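Local atomic coordinates of pyocin S5 (Pseudomonas aeruginosa PAO1, PDB entry 6THK), a protein that is a bacteriocin that is imported into Pseudomonas aeruginosa and probably kills by forming a channel that depolarises the cytoplasmic membrane. Residues E67-N72 and D175-A180; V105-E110 and A180-R185; K356-S361 and A481-E485. The protein carries 1 engineered substitution. One frame throughout, in Å; residues are numbered along the deposited sequence.

Contact 1 of 3, residues E67-N72 and D175-A180; sequences EKKEIN and DSLSEA
Lys68 carries the charged part of this contact, reaching across from helix 42-87 to two acids one turn apart on helix 157-212. Its NZ lies 3.1 Å from Asp175 OD1, on the syn side of that oxygen but tilted 30° from the carboxylate plane, and a weak second bond runs to OD2. Glu179 OE1 is a longer ionic partner, 3.7 Å from Lys68 NZ, so one ammonium is shared by a small salt-bridge network. With CG turned away from the backbone N (chi1 -161°) and the chain extended as far as CE, the lysine can also lay its methylenes over Ser176, whose small side chain leaves room for them: Lys68 CB and Ser176 CB are 3.9 Å apart. The hydroxyl of Ser176 turns back to its own helix, bonding to Lys173 O.

Apolar contact falls to Ile71, whose CD1 meets Ala180 CB at 3.7 Å; the small alanine lets the bulkier isoleucine approach helix 157-212.

Water joins the polar margins. One molecule links Ser176 OG to Glu67 OE1, weakly on the glutamate side, and another donates to both Asn72 OD1 and Ala180 O.

The nearly parallel segment axes run 9.1 Å apart at 26°, their thin apolar seam edged by a salt-bridge network and, on other margins, water-bridged polar groups, in a helical bundle that helix 95-121 joins through Leu113 against Leu177; segment 175-180 is predicted coiled coil.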
ATOM      1  N   GLU A  67     -41.419  57.900  -4.240  1.00 64.01           N
ATOM      2  CA  GLU A  67     -41.230  56.492  -3.923  1.00 62.87           C
ATOM      3  C   GLU A  67     -40.019  55.928  -4.652  1.00 65.45           C
ATOM      4  O   GLU A  67     -39.192  55.287  -4.008  1.00 64.77           O
ATOM      5  CB  GLU A  67     -42.482  55.687  -4.266  1.00 64.18           C
ATOM      6  CG  GLU A  67     -43.671  56.009  -3.378  1.00 76.43           C
ATOM      7  CD  GLU A  67     -44.978  55.380  -3.819  1.00 99.49           C
ATOM      8  OE1 GLU A  67     -44.954  54.210  -4.269  1.00 88.54           O
ATOM      9  OE2 GLU A  67     -46.027  56.057  -3.710  1.00 98.76           O
ATOM     10  N   LYS A  68     -39.884  56.207  -5.972  1.00 60.93           N
ATOM     11  CA  LYS A  68     -38.761  55.733  -6.790  1.00 60.78           C
ATOM     12  C   LYS A  68     -37.415  56.273  -6.308  1.00 66.35           C
ATOM     13  O   LYS A  68     -36.386  55.628  -6.509  1.00 67.26           O
ATOM     14  CB  LYS A  68     -38.972  56.010  -8.294  1.00 62.32           C
ATOM     15  CG  LYS A  68     -38.091  55.144  -9.199  1.00 61.54           C
ATOM     16  CD  LYS A  68     -38.247  55.415 -10.683  1.00 65.07           C
ATOM     17  CE  LYS A  68     -37.248  54.584 -11.453  1.00 74.25           C
ATOM     18  NZ  LYS A  68     -37.746  54.186 -12.797  1.00 87.23           N
ATOM     19  N   LYS A  69     -37.423  57.448  -5.679  1.00 63.57           N
ATOM     20  CA  LYS A  69     -36.213  58.061  -5.157  1.00 63.70           C
ATOM     21  C   LYS A  69     -35.798  57.373  -3.847  1.00 69.88           C
ATOM     22  O   LYS A  69     -34.596  57.249  -3.595  1.00 70.43           O
ATOM     23  CB  LYS A  69     -36.402  59.578  -4.960  1.00 65.14           C
ATOM     24  N   GLU A  70     -36.779  56.887  -3.052  1.00 66.12           N
ATOM     25  CA  GLU A  70     -36.544  56.273  -1.731  1.00 65.88           C
ATOM     26  C   GLU A  70     -36.627  54.728  -1.629  1.00 68.47           C
ATOM     27  O   GLU A  70     -36.403  54.196  -0.527  1.00 68.48           O
ATOM     28  CB  GLU A  70     -37.536  56.843  -0.697  1.00 67.30           C
ATOM     29  CG  GLU A  70     -37.668  58.361  -0.642  1.00 78.79           C
ATOM     30  CD  GLU A  70     -38.726  58.885   0.311  1.00 95.28           C
ATOM     31  OE1 GLU A  70     -39.660  58.126   0.653  1.00 84.12           O
ATOM     32  OE2 GLU A  70     -38.619  60.061   0.724  1.00 90.19           O
ATOM     33  N   ILE A  71     -37.010  54.029  -2.728  1.00 62.46           N
ATOM     34  CA  ILE A  71     -37.202  52.566  -2.727  1.00 61.25           C
ATOM     35  C   ILE A  71     -35.929  51.766  -2.409  1.00 64.04           C
ATOM     36  O   ILE A  71     -35.994  50.926  -1.512  1.00 63.92           O
ATOM     37  CB  ILE A  71     -37.865  52.002  -4.006  1.00 63.91           C
ATOM     38  CG1 ILE A  71     -37.275  52.663  -5.260  1.00 63.56           C
ATOM     39  CG2 ILE A  71     -39.381  52.110  -3.914  1.00 66.69           C
ATOM     40  CD1 ILE A  71     -37.239  51.884  -6.418  1.00 67.69           C
ATOM     41  N   ASN A  72     -34.797  52.019  -3.122  1.00 58.75           N
ATOM     42  CA  ASN A  72     -33.529  51.299  -2.927  1.00 58.16           C
ATOM     43  C   ASN A  72     -33.053  51.394  -1.479  1.00 64.84           C
ATOM     44  O   ASN A  72     -32.699  50.368  -0.894  1.00 65.49           O
ATOM     45  CB  ASN A  72     -32.470  51.772  -3.912  1.00 52.24           C
ATOM     46  CG  ASN A  72     -32.772  51.402  -5.347  1.00 68.31           C
ATOM     47  OD1 ASN A  72     -33.476  50.431  -5.628  1.00 61.15           O
ATOM     48  ND2 ASN A  72     -32.188  52.139  -6.283  1.00 59.88           N
ATOM     49  N   ASP A 175     -43.394  50.663 -11.812  1.00 52.45           N
ATOM     50  CA  ASP A 175     -42.186  51.292 -12.330  1.00 51.88           C
ATOM     51  C   ASP A 175     -41.104  51.377 -11.247  1.00 56.72           C
ATOM     52  O   ASP A 175     -39.955  51.039 -11.512  1.00 57.47           O
ATOM     53  CB  ASP A 175     -42.502  52.680 -12.898  1.00 53.80           C
ATOM     54  CG  ASP A 175     -41.286  53.561 -13.053  1.00 64.47           C
ATOM     55  OD1 ASP A 175     -40.488  53.311 -13.985  1.00 66.88           O
ATOM     56  OD2 ASP A 175     -41.120  54.492 -12.230  1.00 69.63           O
ATOM     57  N   SER A 176     -41.460  51.854 -10.050  1.00 53.86           N
ATOM     58  CA  SER A 176     -40.502  51.972  -8.960  1.00 53.75           C
ATOM     59  C   SER A 176     -40.086  50.567  -8.501  1.00 60.18           C
ATOM     60  O   SER A 176     -38.893  50.305  -8.375  1.00 60.68           O
ATOM     61  CB  SER A 176     -41.065  52.814  -7.816  1.00 55.52           C
ATOM     62  OG  SER A 176     -42.256  52.269  -7.277  1.00 60.69           O
ATOM     63  N   LEU A 177     -41.048  49.635  -8.371  1.00 57.07           N
ATOM     64  CA  LEU A 177     -40.756  48.259  -7.990  1.00 56.61           C
ATOM     65  C   LEU A 177     -39.847  47.550  -8.983  1.00 62.07           C
ATOM     66  O   LEU A 177     -39.001  46.767  -8.550  1.00 60.87           O
ATOM     67  CB  LEU A 177     -42.021  47.445  -7.756  1.00 56.41           C
ATOM     68  CG  LEU A 177     -42.431  47.264  -6.305  1.00 61.40           C
ATOM     69  CD1 LEU A 177     -43.873  46.861  -6.207  1.00 61.83           C
ATOM     70  CD2 LEU A 177     -41.584  46.207  -5.622  1.00 63.38           C
ATOM     71  N   SER A 178     -39.981  47.853 -10.302  1.00 60.06           N
ATOM     72  CA  SER A 178     -39.134  47.255 -11.338  1.00 60.30           C
ATOM     73  C   SER A 178     -37.680  47.622 -11.129  1.00 65.78           C
ATOM     74  O   SER A 178     -36.819  46.758 -11.286  1.00 66.74           O
ATOM     75  CB  SER A 178     -39.583  47.661 -12.732  1.00 63.81           C
ATOM     76  OG  SER A 178     -40.584  46.780 -13.209  1.00 74.38           O
ATOM     77  N   GLU A 179     -37.409  48.880 -10.741  1.00 62.20           N
ATOM     78  CA  GLU A 179     -36.059  49.363 -10.469  1.00 62.32           C
ATOM     79  C   GLU A 179     -35.513  48.744  -9.170  1.00 64.20           C
ATOM     80  O   GLU A 179     -34.362  48.311  -9.137  1.00 63.03           O
ATOM     81  CB  GLU A 179     -36.045  50.900 -10.386  1.00 64.26           C
ATOM     82  CG  GLU A 179     -34.727  51.529 -10.821  1.00 80.11           C
ATOM     83  CD  GLU A 179     -34.392  51.447 -12.303  1.00112.03           C
ATOM     84  OE1 GLU A 179     -35.328  51.449 -13.137  1.00114.50           O
ATOM     85  OE2 GLU A 179     -33.183  51.390 -12.630  1.00106.63           O
ATOM     86  N   ALA A 180     -36.356  48.674  -8.120  1.00 59.89           N
ATOM     87  CA  ALA A 180     -35.985  48.117  -6.818  1.00 59.27           C
ATOM     88  C   ALA A 180     -35.548  46.652  -6.933  1.00 61.80           C
ATOM     89  O   ALA A 180     -34.596  46.250  -6.266  1.00 59.58           O
ATOM     90  CB  ALA A 180     -37.140  48.255  -5.840  1.00 59.65           C
TER
HETATM   91  O   HOH W   1     -43.695  51.116  -5.127  1.00 62.32           O
HETATM   92  O   HOH W   2     -33.373  47.908  -4.126  1.00 63.18           O

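Contact 2 of 3, residues V105-E110 and A180-R185; sequences VLHKME and AVKVLR
An antiparallel pair within a three-helix bundle meets here, with Leu106 and Met109 of helix 95-121 packed against Val181 and Leu184 of helix 157-212. Leu184 CD2 reaches the backbone of the partner helix, 3.6 Å from Leu106 N, and the same methyl touches Val105 CG1, Leu106 CB and Met109 SD. Leu106 divides its two branches: CD1 crosses to Val181 CG1 at 3.8 Å, while CD2 lies against CA and the aliphatic CD of Arg185. Both leucines place CG opposite the backbone N, which carries their forked ends forward into the seam.

The segment axes stand 10.2 Å apart at 158°, leaving space for large aliphatic side chains between the backbones. Helix 42-87 completes the bundle around the same core, Val75 touching Met109 and Gln78 touching Val105. Flexible and unbranched, Met109 bends at its last torsion (chi3 66°) and brings CE to 3.6 Å from Ala180 CB, where the small alanine makes room for it.

Toward the margin the chemistry becomes ionic. Glu110, extended beyond CG, sets OE1 2.8 Å from Arg185 NH1 in a salt bridge, the carboxylate and guanidinium planes turned 58° apart. Val181 CG1, one turn earlier on the same helix as the arginine, lies over one face of that guanidinium, 3.4 Å above its plane and offset toward the rim.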
ATOM      1  N   VAL A 105     -36.951  38.700   0.536  1.00 58.99           N
ATOM      2  CA  VAL A 105     -37.383  40.069   0.284  1.00 58.76           C
ATOM      3  C   VAL A 105     -37.688  40.246  -1.212  1.00 62.50           C
ATOM      4  O   VAL A 105     -38.751  40.781  -1.551  1.00 62.73           O
ATOM      5  CB  VAL A 105     -36.335  41.073   0.831  1.00 62.56           C
ATOM      6  CG1 VAL A 105     -36.529  42.473   0.262  1.00 62.32           C
ATOM      7  CG2 VAL A 105     -36.367  41.098   2.357  1.00 62.43           C
ATOM      8  N   LEU A 106     -36.786  39.743  -2.089  1.00 57.66           N
ATOM      9  CA  LEU A 106     -36.917  39.787  -3.544  1.00 57.56           C
ATOM     10  C   LEU A 106     -38.128  39.028  -4.026  1.00 64.91           C
ATOM     11  O   LEU A 106     -38.787  39.498  -4.951  1.00 65.49           O
ATOM     12  CB  LEU A 106     -35.651  39.268  -4.247  1.00 57.31           C
ATOM     13  CG  LEU A 106     -35.530  39.466  -5.766  1.00 61.72           C
ATOM     14  CD1 LEU A 106     -35.775  40.907  -6.173  1.00 61.77           C
ATOM     15  CD2 LEU A 106     -34.167  39.031  -6.259  1.00 64.14           C
ATOM     16  N   HIS A 107     -38.435  37.869  -3.409  1.00 63.32           N
ATOM     17  CA  HIS A 107     -39.592  37.074  -3.813  1.00 64.02           C
ATOM     18  C   HIS A 107     -40.910  37.801  -3.535  1.00 65.53           C
ATOM     19  O   HIS A 107     -41.841  37.728  -4.348  1.00 63.49           O
ATOM     20  CB  HIS A 107     -39.563  35.670  -3.199  1.00 66.15           C
ATOM     21  CG  HIS A 107     -40.252  34.649  -4.054  1.00 71.02           C
ATOM     22  ND1 HIS A 107     -39.825  34.387  -5.355  1.00 73.66           N
ATOM     23  CD2 HIS A 107     -41.332  33.875  -3.788  1.00 73.46           C
ATOM     24  CE1 HIS A 107     -40.654  33.469  -5.828  1.00 73.28           C
ATOM     25  NE2 HIS A 107     -41.570  33.123  -4.918  1.00 73.52           N
ATOM     26  N   LYS A 108     -40.959  38.551  -2.414  1.00 62.21           N
ATOM     27  CA  LYS A 108     -42.115  39.362  -2.012  1.00 62.19           C
ATOM     28  C   LYS A 108     -42.271  40.569  -2.957  1.00 65.84           C
ATOM     29  O   LYS A 108     -43.393  40.896  -3.344  1.00 66.17           O
ATOM     30  CB  LYS A 108     -42.001  39.796  -0.527  1.00 64.61           C
ATOM     31  CG  LYS A 108     -43.059  40.790  -0.018  1.00 81.83           C
ATOM     32  CD  LYS A 108     -44.502  40.281  -0.126  1.00 93.64           C
ATOM     33  CE  LYS A 108     -45.508  41.368   0.155  1.00105.10           C
ATOM     34  NZ  LYS A 108     -46.887  40.944  -0.207  1.00115.65           N
ATOM     35  N   MET A 109     -41.143  41.204  -3.332  1.00 61.14           N
ATOM     36  CA  MET A 109     -41.084  42.347  -4.244  1.00 60.46           C
ATOM     37  C   MET A 109     -41.515  41.968  -5.646  1.00 65.16           C
ATOM     38  O   MET A 109     -42.208  42.759  -6.284  1.00 66.09           O
ATOM     39  CB  MET A 109     -39.673  42.913  -4.292  1.00 62.79           C
ATOM     40  CG  MET A 109     -39.433  43.973  -3.259  1.00 66.65           C
ATOM     41  SD  MET A 109     -37.680  44.248  -2.958  1.00 71.27           S
ATOM     42  CE  MET A 109     -37.175  44.888  -4.489  1.00 67.66           C
ATOM     43  N   GLU A 110     -41.094  40.785  -6.132  1.00 60.88           N
ATOM     44  CA  GLU A 110     -41.443  40.247  -7.449  1.00 60.43           C
ATOM     45  C   GLU A 110     -42.951  39.935  -7.551  1.00 64.82           C
ATOM     46  O   GLU A 110     -43.518  40.061  -8.637  1.00 65.01           O
ATOM     47  CB  GLU A 110     -40.657  38.951  -7.739  1.00 61.66           C
ATOM     48  CG  GLU A 110     -39.236  39.122  -8.247  1.00 73.77           C
ATOM     49  CD  GLU A 110     -38.433  37.839  -8.368  1.00102.22           C
ATOM     50  OE1 GLU A 110     -37.369  37.875  -9.021  1.00105.15           O
ATOM     51  OE2 GLU A 110     -38.839  36.804  -7.792  1.00 97.77           O
ATOM     52  N   ALA A 180     -36.356  48.674  -8.120  1.00 59.89           N
ATOM     53  CA  ALA A 180     -35.985  48.117  -6.818  1.00 59.27           C
ATOM     54  C   ALA A 180     -35.548  46.652  -6.933  1.00 61.80           C
ATOM     55  O   ALA A 180     -34.596  46.250  -6.266  1.00 59.58           O
ATOM     56  CB  ALA A 180     -37.140  48.255  -5.840  1.00 59.65           C
ATOM     57  N   VAL A 181     -36.250  45.877  -7.784  1.00 59.51           N
ATOM     58  CA  VAL A 181     -36.018  44.457  -8.080  1.00 59.78           C
ATOM     59  C   VAL A 181     -34.679  44.286  -8.837  1.00 66.94           C
ATOM     60  O   VAL A 181     -33.900  43.406  -8.471  1.00 66.74           O
ATOM     61  CB  VAL A 181     -37.234  43.827  -8.840  1.00 62.51           C
ATOM     62  CG1 VAL A 181     -36.878  42.491  -9.484  1.00 62.06           C
ATOM     63  CG2 VAL A 181     -38.449  43.668  -7.929  1.00 62.05           C
ATOM     64  N   LYS A 182     -34.417  45.127  -9.878  1.00 64.59           N
ATOM     65  CA  LYS A 182     -33.187  45.091 -10.684  1.00 64.76           C
ATOM     66  C   LYS A 182     -31.956  45.287  -9.807  1.00 69.52           C
ATOM     67  O   LYS A 182     -30.980  44.550  -9.954  1.00 70.40           O
ATOM     68  CB  LYS A 182     -33.215  46.157 -11.790  1.00 68.11           C
ATOM     69  CG  LYS A 182     -34.047  45.763 -13.004  1.00 89.10           C
ATOM     70  CD  LYS A 182     -34.369  46.965 -13.898  1.00 99.30           C
ATOM     71  CE  LYS A 182     -35.054  46.561 -15.184  1.00108.55           C
ATOM     72  NZ  LYS A 182     -36.436  46.057 -14.951  1.00118.67           N
ATOM     73  N   VAL A 183     -32.020  46.254  -8.875  1.00 65.15           N
ATOM     74  CA  VAL A 183     -30.951  46.558  -7.929  1.00 64.34           C
ATOM     75  C   VAL A 183     -30.762  45.402  -6.930  1.00 66.39           C
ATOM     76  O   VAL A 183     -29.632  44.947  -6.789  1.00 66.55           O
ATOM     77  CB  VAL A 183     -31.143  47.937  -7.242  1.00 68.35           C
ATOM     78  CG1 VAL A 183     -30.101  48.174  -6.149  1.00 67.95           C
ATOM     79  CG2 VAL A 183     -31.101  49.065  -8.271  1.00 68.35           C
ATOM     80  N   LEU A 184     -31.851  44.910  -6.272  1.00 60.89           N
ATOM     81  CA  LEU A 184     -31.781  43.801  -5.309  1.00 60.02           C
ATOM     82  C   LEU A 184     -31.255  42.514  -5.946  1.00 64.92           C
ATOM     83  O   LEU A 184     -30.367  41.907  -5.367  1.00 65.31           O
ATOM     84  CB  LEU A 184     -33.097  43.558  -4.544  1.00 59.69           C
ATOM     85  CG  LEU A 184     -33.079  42.484  -3.413  1.00 64.66           C
ATOM     86  CD1 LEU A 184     -32.000  42.764  -2.348  1.00 64.97           C
ATOM     87  CD2 LEU A 184     -34.415  42.366  -2.744  1.00 64.93           C
ATOM     88  N   ARG A 185     -31.747  42.143  -7.148  1.00 61.18           N
ATOM     89  CA  ARG A 185     -31.318  40.964  -7.916  1.00 60.73           C
ATOM     90  C   ARG A 185     -29.811  41.039  -8.253  1.00 66.42           C
ATOM     91  O   ARG A 185     -29.133  40.014  -8.215  1.00 66.47           O
ATOM     92  CB  ARG A 185     -32.157  40.835  -9.197  1.00 58.89           C
ATOM     93  CG  ARG A 185     -32.194  39.446  -9.825  1.00 67.15           C
ATOM     94  CD  ARG A 185     -33.616  39.014 -10.160  1.00 78.72           C
ATOM     95  NE  ARG A 185     -34.309  39.980 -11.016  1.00 88.35           N
ATOM     96  CZ  ARG A 185     -35.498  39.782 -11.579  1.00104.56           C
ATOM     97  NH1 ARG A 185     -36.145  38.636 -11.398  1.00 91.33           N
ATOM     98  NH2 ARG A 185     -36.041  40.720 -12.343  1.00 93.43           N
TER

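Contact 3 of 3, residues K356-S361 and A481-E485; sequences KNIRSS and AMIDE. With ZN (zinc ion), chain H.
The nearly straight backbone bond from Arg359 N to Met482 O, 2.8 Å long with an N-H...O angle of 173°, ties the loop before helix 361-378 to the turn before helix 485-498. The donor is tilted 25° from the carbonyl plane. The side chain of Arg359 then follows the same turn: CG and CD pass over the carbonyl oxygens of Met482 and Ile483, and the bend at chi3 (77°) brings NH1 to 2.9 Å from Ala481 O, a weak bond because the angle is poor. A long side chain with several N-H groups suits a place lined by the carbonyl oxygens of Ala481, Met482 and Ile483, and its NH2 bonds to Ser367 OG.

Ser367 OG also bonds to Glu485 OE1. The other oxygen, Glu485 OE2, binds the zinc ion at 2.2 Å, and His371 and Glu489 complete the protein ligands. Farther along, a water donates to Asn357 O and Ile483 O, bridging the two backbones. Lys356 stretches its methylenes across Ile483, CD lying 4.0 Å from CG2; its ammonium is near Asp484 without forming a salt bridge and bonds instead to Gly352 O.

Packing completes the join. Met482 bends at chi2 and chi3, so that CG meets Ile358 CG2 at 3.8 Å while CE comes close to the carbonyl oxygens of Arg359 and Ser360. Leu454 touches both Ile358 and Met482, placing the pair against the helical core of the colicin pore-forming domain.

The arginine is thus held mainly by backbone carbonyls and Ser367; the carboxylate of Glu485 is near but makes no salt bridge with it. Ser367, bonded to both Arg359 and Glu485, probably helps orient the glutamate oxygen that does not bind zinc.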
ATOM      1  N   LYS A 356      30.040 -39.386  20.704  1.00 49.45           N
ATOM      2  CA  LYS A 356      31.317 -39.394  21.413  1.00 49.79           C
ATOM      3  C   LYS A 356      32.211 -38.249  20.906  1.00 54.22           C
ATOM      4  O   LYS A 356      31.964 -37.701  19.825  1.00 51.43           O
ATOM      5  CB  LYS A 356      32.034 -40.743  21.223  1.00 51.44           C
ATOM      6  CG  LYS A 356      31.430 -41.943  21.971  1.00 45.11           C
ATOM      7  CD  LYS A 356      32.411 -43.135  21.893  1.00 48.90           C
ATOM      8  CE  LYS A 356      31.936 -44.389  22.596  1.00 55.75           C
ATOM      9  NZ  LYS A 356      30.689 -44.940  21.989  1.00 69.13           N
ATOM     10  N   ASN A 357      33.216 -37.874  21.716  1.00 52.87           N
ATOM     11  CA  ASN A 357      34.220 -36.872  21.351  1.00 54.36           C
ATOM     12  C   ASN A 357      35.562 -37.596  21.147  1.00 59.63           C
ATOM     13  O   ASN A 357      35.689 -38.777  21.485  1.00 59.07           O
ATOM     14  CB  ASN A 357      34.373 -35.801  22.442  1.00 58.10           C
ATOM     15  CG  ASN A 357      33.176 -34.917  22.631  1.00 78.71           C
ATOM     16  OD1 ASN A 357      32.824 -34.100  21.772  1.00 68.69           O
ATOM     17  ND2 ASN A 357      32.562 -35.038  23.798  1.00 72.58           N
ATOM     18  N   ILE A 358      36.557 -36.890  20.596  1.00 56.76           N
ATOM     19  CA  ILE A 358      37.888 -37.434  20.354  1.00 56.53           C
ATOM     20  C   ILE A 358      38.627 -37.562  21.689  1.00 62.96           C
ATOM     21  O   ILE A 358      38.524 -36.671  22.533  1.00 64.24           O
ATOM     22  CB  ILE A 358      38.592 -36.500  19.349  1.00 59.39           C
ATOM     23  CG1 ILE A 358      37.935 -36.646  17.975  1.00 60.02           C
ATOM     24  CG2 ILE A 358      40.116 -36.705  19.289  1.00 58.55           C
ATOM     25  CD1 ILE A 358      37.854 -35.409  17.160  1.00 65.37           C
ATOM     26  N   ARG A 359      39.349 -38.672  21.893  1.00 59.54           N
ATOM     27  CA  ARG A 359      40.122 -38.886  23.117  1.00 60.11           C
ATOM     28  C   ARG A 359      41.395 -38.017  23.118  1.00 67.73           C
ATOM     29  O   ARG A 359      41.632 -37.233  22.192  1.00 67.64           O
ATOM     30  CB  ARG A 359      40.488 -40.368  23.288  1.00 59.90           C
ATOM     31  CG  ARG A 359      39.286 -41.300  23.383  1.00 69.97           C
ATOM     32  CD  ARG A 359      39.693 -42.751  23.258  1.00 72.65           C
ATOM     33  NE  ARG A 359      40.295 -43.265  24.490  1.00 75.52           N
ATOM     34  CZ  ARG A 359      40.970 -44.406  24.572  1.00 87.05           C
ATOM     35  NH1 ARG A 359      41.151 -45.158  23.493  1.00 66.99           N
ATOM     36  NH2 ARG A 359      41.486 -44.797  25.730  1.00 81.07           N
ATOM     37  N   SER A 360      42.193 -38.128  24.179  1.00 66.36           N
ATOM     38  CA  SER A 360      43.439 -37.387  24.267  1.00 66.83           C
ATOM     39  C   SER A 360      44.515 -38.266  23.628  1.00 72.18           C
ATOM     40  O   SER A 360      44.328 -39.481  23.543  1.00 72.61           O
ATOM     41  CB  SER A 360      43.776 -37.095  25.725  1.00 69.85           C
ATOM     42  OG  SER A 360      43.919 -38.309  26.443  1.00 77.71           O
ATOM     43  N   SER A 361      45.631 -37.664  23.183  1.00 69.54           N
ATOM     44  CA  SER A 361      46.749 -38.399  22.581  1.00 69.70           C
ATOM     45  C   SER A 361      47.310 -39.411  23.577  1.00 73.92           C
ATOM     46  O   SER A 361      47.549 -40.539  23.185  1.00 73.63           O
ATOM     47  CB  SER A 361      47.837 -37.447  22.099  1.00 73.60           C
ATOM     48  OG  SER A 361      48.539 -36.862  23.184  1.00 84.82           O
ATOM     49  N   ALA A 481      41.425 -46.060  17.948  1.00 40.29           N
ATOM     50  CA  ALA A 481      42.193 -45.800  19.188  1.00 39.61           C
ATOM     51  C   ALA A 481      41.890 -44.390  19.746  1.00 45.89           C
ATOM     52  O   ALA A 481      42.046 -44.131  20.939  1.00 45.24           O
ATOM     53  CB  ALA A 481      43.686 -45.918  18.909  1.00 39.45           C
ATOM     54  N   MET A 482      41.448 -43.492  18.867  1.00 45.29           N
ATOM     55  CA  MET A 482      41.143 -42.105  19.196  1.00 47.21           C
ATOM     56  C   MET A 482      39.690 -41.923  19.647  1.00 50.46           C
ATOM     57  O   MET A 482      39.302 -40.823  20.052  1.00 48.44           O
ATOM     58  CB  MET A 482      41.420 -41.252  17.960  1.00 50.57           C
ATOM     59  CG  MET A 482      41.934 -39.899  18.287  1.00 56.36           C
ATOM     60  SD  MET A 482      43.645 -39.960  18.791  1.00 61.45           S
ATOM     61  CE  MET A 482      43.644 -38.751  20.089  1.00 58.11           C
ATOM     62  N   ILE A 483      38.892 -43.014  19.563  1.00 47.54           N
ATOM     63  CA  ILE A 483      37.464 -43.010  19.872  1.00 47.60           C
ATOM     64  C   ILE A 483      37.118 -43.890  21.073  1.00 54.59           C
ATOM     65  O   ILE A 483      36.726 -43.373  22.122  1.00 55.50           O
ATOM     66  CB  ILE A 483      36.628 -43.376  18.612  1.00 49.94           C
ATOM     67  CG1 ILE A 483      36.967 -42.447  17.426  1.00 49.84           C
ATOM     68  CG2 ILE A 483      35.123 -43.376  18.926  1.00 50.45           C
ATOM     69  CD1 ILE A 483      36.423 -42.872  16.055  1.00 53.15           C
ATOM     70  N   ASP A 484      37.269 -45.209  20.914  1.00 51.99           N
ATOM     71  CA  ASP A 484      36.907 -46.207  21.909  1.00 52.20           C
ATOM     72  C   ASP A 484      37.856 -47.380  21.800  1.00 55.67           C
ATOM     73  O   ASP A 484      38.197 -47.780  20.686  1.00 54.55           O
ATOM     74  CB  ASP A 484      35.463 -46.697  21.606  1.00 54.54           C
ATOM     75  CG  ASP A 484      34.732 -47.427  22.718  1.00 70.81           C
ATOM     76  OD1 ASP A 484      35.271 -47.486  23.847  1.00 73.48           O
ATOM     77  OD2 ASP A 484      33.592 -47.903  22.469  1.00 76.42           O
ATOM     78  N   GLU A 485      38.218 -47.966  22.955  1.00 53.85           N
ATOM     79  CA  GLU A 485      39.072 -49.150  23.078  1.00 55.40           C
ATOM     80  C   GLU A 485      38.507 -50.359  22.327  1.00 59.65           C
ATOM     81  O   GLU A 485      39.282 -51.076  21.699  1.00 59.63           O
ATOM     82  CB  GLU A 485      39.314 -49.515  24.557  1.00 57.42           C
ATOM     83  CG  GLU A 485      40.384 -50.582  24.773  1.00 72.51           C
ATOM     84  CD  GLU A 485      41.747 -50.160  25.295  1.00 96.30           C
ATOM     85  OE1 GLU A 485      41.825 -49.179  26.070  1.00 88.35           O
ATOM     86  OE2 GLU A 485      42.731 -50.867  24.987  1.00 85.47           O
TER
HETATM   87 ZN    ZN H 607      42.821 -52.925  24.109  1.00121.42          ZN
HETATM   88  O   HOH W   3      35.513 -40.818  23.139  1.00 47.39           O

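Contacts 1 and 2 sit side by side, their centres 10 Å apart, and share Ala180: helix 157-212 meets helix 42-87 on one side and helix 95-121 on another, nearly parallel to the first and antiparallel to the second. Contact 2 is the more buried and leans on interlocked aliphatic chains with a single ion pair at its margin, whereas contact 1 is only partly buried and relies more on charge and water. Contact 3 lies about 116 Å from contact 2, centre to centre, toward the other end of this elongated molecule and, like contact 1, is only partly buried. There, loops rather than helix flanks meet, through backbone carbonyls, an arginine and a zinc-bound glutamate.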